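Local coordinates for transcription regulator PadR N-terminal domain-containing protein (Streptococcus mutans, PDB 3L9F) that probably acts as a PadR-family transcription regulator, pairing an N-terminal domain of the kind that binds DNA with a helical C-terminal region, at residues Val92-Asp95 against Gly96-Asn99; Ile169-Lys173 against Gly174-Pro178. All coordinates share one frame; numbering follows the deposited sequence.

Interaction 1: residues Val92-Asp95 against Gly96-Asn99; sequences VIQD and GRPN
Gln94 and Arg97 meet where the chain reverses, their side chains passing at a slant. With CG beside the backbone N (chi1 -50°) and CD carried straight on, Arg97 CD comes 3.8 Å from Gln94 NE2; the amide and guanidinium planes are 30° apart, and the contact is made along the aliphatic stem. Beneath them the backbone is close: Arg97 N gives a weak hydrogen bond to Gln94 O (3.3 Å), and Arg97 CG comes 3.5 Å from Asp95 O. Gly96 takes the corner with positive phi (68°), a conformation that favours glycine.

Between the turn and Asn99 the arms bow apart around Pro98, and two waters sit there. One lies 2.9 Å from Val92 O and 2.7 Å from Pro98 O, bridging them. The second accepts from Gln94 N (2.8 Å) and is within hydrogen-bonding distance of Arg97 O and Asn99 OD1, so water joins the arms here, beside a few direct contacts. Asn99 OD1 lies 3.7 Å from Ile93 CG1, while Asn99 CA makes a CA-H...O contact with Val92 O. A type II beta turn, Gln94 to Arg97, thus tips the hairpin of strands 87-92 and 100-105, the wing of a winged-helix domain.

Interaction 2: residues Ile169-Lys173 against Gly174-Pro178; sequences IWKKK and GELTP
A Schellman motif ends helix 142-172, and the chain then turns off toward helix 178-202. Gly174, at positive phi (70°), gives its N-H to Lys171 O at 3.0 Å. Trp170 O faces the other donors: Glu175 N reaches it at 3.0 Å, and Leu176 N adds a weak bond at 3.4 Å, so this one carbonyl is gripped by two successive amides.

Side chains close over two flanks of the turn. Leu176, with CG anti to its own N (chi1 -173°), lies alongside Lys171, and its CD2 presses on Lys171 CG at 3.5 Å, tighter than usual; its CB rests 4.1 Å from Trp170 CB. On the other flank the side chain of Glu175 runs roughly at right angles to that of Trp170, the carboxylate tilted 36° from the indole plane, with OE1 3.8 Å from Trp170 CD1 at the ring edge. Glu175 OE2 lies nearer Lys173 CE (3.4 Å) than Lys173 NZ, with which it forms a long salt bridge (3.8 Å). Thr177 is the N-cap of helix 178-202, against which Trp170 and Leu176 both pack at Ile184, while Thr177 also touches Asn138 of the second subunit.

Interaction 1 comes first along the chain, at the tip of the hairpin between strands 87-92 and 100-105, within the PadR-like range; interaction 2 follows, at the junction of helices 142-172 and 178-202, in the virulence activator alpha C-terminal range. The centres of interactions 1 and 2 are about 33 Å apart and their nearest atoms about 20 Å, with no shared strand or helix. Both are surface turns containing a glycine at positive phi, one joining antiparallel strands and the other two long helices. Only interaction 2 reaches the second subunit. In PadR relatives the winged-helix domain generally contacts DNA and the C-terminal helices dimerise, a division of labour these positions are consistent with.

Interaction 1: residues Val92-Asp95 against Gly96-Asn99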
# COMPACT_ATOMS: atom_id res chain seq x y z
N VAL A 92 24.79 -17.61 -15.39
CA VAL A 92 25.97 -17.25 -16.17
C VAL A 92 27.18 -17.23 -15.26
O VAL A 92 27.21 -16.51 -14.26
CB VAL A 92 25.80 -15.86 -16.86
CG1 VAL A 92 27.08 -15.47 -17.59
CG2 VAL A 92 24.62 -15.88 -17.83
N ILE A 93 28.17 -18.06 -15.59
CA ILE A 93 29.35 -18.18 -14.76
C ILE A 93 30.49 -17.41 -15.38
O ILE A 93 30.73 -17.51 -16.58
CB ILE A 93 29.77 -19.65 -14.63
CG1 ILE A 93 28.64 -20.46 -13.98
CG2 ILE A 93 31.07 -19.77 -13.85
CD1 ILE A 93 28.86 -21.95 -14.09
N GLN A 94 31.19 -16.63 -14.56
CA GLN A 94 32.36 -15.89 -15.01
C GLN A 94 33.48 -16.03 -14.01
O GLN A 94 33.25 -16.06 -12.80
CB GLN A 94 32.04 -14.41 -15.20
CG GLN A 94 31.06 -14.12 -16.30
CD GLN A 94 30.61 -12.67 -16.27
OE1 GLN A 94 29.66 -12.31 -15.56
NE2 GLN A 94 31.31 -11.83 -17.01
N ASP A 95 34.70 -16.10 -14.52
CA ASP A 95 35.87 -16.17 -13.67
C ASP A 95 35.93 -14.98 -12.73
O ASP A 95 35.81 -13.83 -13.17
CB ASP A 95 37.13 -16.14 -14.54
CG ASP A 95 37.42 -17.46 -15.20
OD1 ASP A 95 36.82 -18.47 -14.78
OD2 ASP A 95 38.26 -17.48 -16.12
N GLY A 96 36.12 -15.26 -11.44
CA GLY A 96 36.36 -14.23 -10.44
C GLY A 96 35.18 -13.32 -10.15
O GLY A 96 35.35 -12.26 -9.57
N ARG A 97 33.98 -13.73 -10.57
CA ARG A 97 32.76 -12.97 -10.31
C ARG A 97 31.65 -13.85 -9.74
O ARG A 97 31.60 -15.05 -10.00
CB ARG A 97 32.24 -12.34 -11.60
CG ARG A 97 33.29 -11.58 -12.38
CD ARG A 97 32.67 -10.91 -13.62
NE ARG A 97 33.64 -10.14 -14.40
CZ ARG A 97 33.97 -8.87 -14.14
NH1 ARG A 97 33.41 -8.24 -13.12
NH2 ARG A 97 34.85 -8.24 -14.90
N PRO A 98 30.72 -13.24 -8.98
CA PRO A 98 29.59 -14.06 -8.56
C PRO A 98 28.83 -14.53 -9.79
O PRO A 98 28.83 -13.84 -10.83
CB PRO A 98 28.72 -13.09 -7.76
CG PRO A 98 29.55 -11.89 -7.49
CD PRO A 98 30.59 -11.84 -8.56
N ASN A 99 28.19 -15.68 -9.69
CA ASN A 99 27.24 -16.10 -10.70
C ASN A 99 26.17 -15.04 -10.87
O ASN A 99 25.78 -14.35 -9.91
CB ASN A 99 26.57 -17.41 -10.29
CG ASN A 99 27.52 -18.58 -10.35
OD1 ASN A 99 28.65 -18.46 -10.81
ND2 ASN A 99 27.04 -19.74 -9.91
O HOH W 1 28.86 -14.28 -13.53
O HOH W 2 30.42 -16.87 -11.88

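Interaction 2: residues Ile169-Lys173 against Gly174-Pro178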
# COMPACT_ATOMS: atom_id res chain seq x y z
N ILE A 169 14.76 10.70 -17.35
CA ILE A 169 15.55 9.73 -18.12
C ILE A 169 14.72 8.98 -19.15
O ILE A 169 15.10 8.87 -20.32
CB ILE A 169 16.26 8.71 -17.21
CG1 ILE A 169 17.38 9.39 -16.43
CG2 ILE A 169 16.82 7.55 -18.03
CD1 ILE A 169 17.91 8.55 -15.29
N TRP A 170 13.58 8.45 -18.72
CA TRP A 170 12.69 7.77 -19.65
C TRP A 170 12.29 8.69 -20.80
O TRP A 170 12.20 8.25 -21.95
CB TRP A 170 11.44 7.26 -18.94
CG TRP A 170 11.65 6.00 -18.18
CD1 TRP A 170 12.49 4.97 -18.52
CD2 TRP A 170 11.01 5.61 -16.96
NE1 TRP A 170 12.41 3.97 -17.58
CE2 TRP A 170 11.51 4.34 -16.61
CE3 TRP A 170 10.07 6.22 -16.13
CZ2 TRP A 170 11.08 3.66 -15.47
CZ3 TRP A 170 9.65 5.55 -15.00
CH2 TRP A 170 10.16 4.29 -14.68
N LYS A 171 12.04 9.95 -20.49
CA LYS A 171 11.67 10.91 -21.52
C LYS A 171 12.84 11.20 -22.44
O LYS A 171 12.69 11.24 -23.66
CB LYS A 171 11.14 12.21 -20.91
CG LYS A 171 9.64 12.21 -20.71
CD LYS A 171 9.21 13.13 -19.58
CE LYS A 171 9.54 14.58 -19.86
NZ LYS A 171 8.68 15.49 -19.05
N LYS A 172 14.02 11.37 -21.85
CA LYS A 172 15.21 11.64 -22.64
C LYS A 172 15.46 10.51 -23.62
O LYS A 172 15.82 10.75 -24.77
CB LYS A 172 16.44 11.84 -21.75
CG LYS A 172 17.65 12.39 -22.50
CD LYS A 172 18.84 12.57 -21.57
CE LYS A 172 19.46 11.24 -21.21
NZ LYS A 172 20.59 11.38 -20.24
N LYS A 173 15.23 9.28 -23.17
CA LYS A 173 15.49 8.10 -23.98
C LYS A 173 14.39 7.80 -24.99
O LYS A 173 14.54 6.90 -25.82
CB LYS A 173 15.70 6.88 -23.08
CG LYS A 173 16.89 7.00 -22.16
CD LYS A 173 17.00 5.79 -21.26
CE LYS A 173 17.55 4.59 -22.00
NZ LYS A 173 17.89 3.50 -21.06
N GLY A 174 13.30 8.55 -24.93
CA GLY A 174 12.18 8.34 -25.83
C GLY A 174 11.45 7.04 -25.56
O GLY A 174 10.86 6.45 -26.46
N GLU A 175 11.48 6.60 -24.31
CA GLU A 175 10.85 5.34 -23.95
C GLU A 175 9.52 5.52 -23.24
O GLU A 175 8.71 4.60 -23.18
CB GLU A 175 11.80 4.54 -23.07
CG GLU A 175 13.08 4.20 -23.78
CD GLU A 175 14.05 3.45 -22.90
OE1 GLU A 175 13.87 3.44 -21.67
OE2 GLU A 175 15.01 2.89 -23.46
N LEU A 176 9.29 6.72 -22.71
CA LEU A 176 8.09 6.96 -21.91
C LEU A 176 6.82 6.94 -22.76
O LEU A 176 6.67 7.74 -23.68
CB LEU A 176 8.20 8.30 -21.20
CG LEU A 176 7.07 8.60 -20.20
CD1 LEU A 176 7.20 7.71 -19.00
CD2 LEU A 176 7.09 10.06 -19.79
N THR A 177 5.90 6.03 -22.45
CA THR A 177 4.64 5.95 -23.18
C THR A 177 3.64 6.92 -22.56
O THR A 177 3.79 7.32 -21.41
CB THR A 177 4.05 4.54 -23.14
OG1 THR A 177 3.52 4.28 -21.83
CG2 THR A 177 5.11 3.50 -23.48
N PRO A 178 2.63 7.31 -23.33
CA PRO A 178 1.61 8.23 -22.80
C PRO A 178 0.94 7.69 -21.54
O PRO A 178 0.75 8.48 -20.61
CB PRO A 178 0.60 8.32 -23.94
CG PRO A 178 1.44 8.11 -25.16
CD PRO A 178 2.47 7.09 -24.78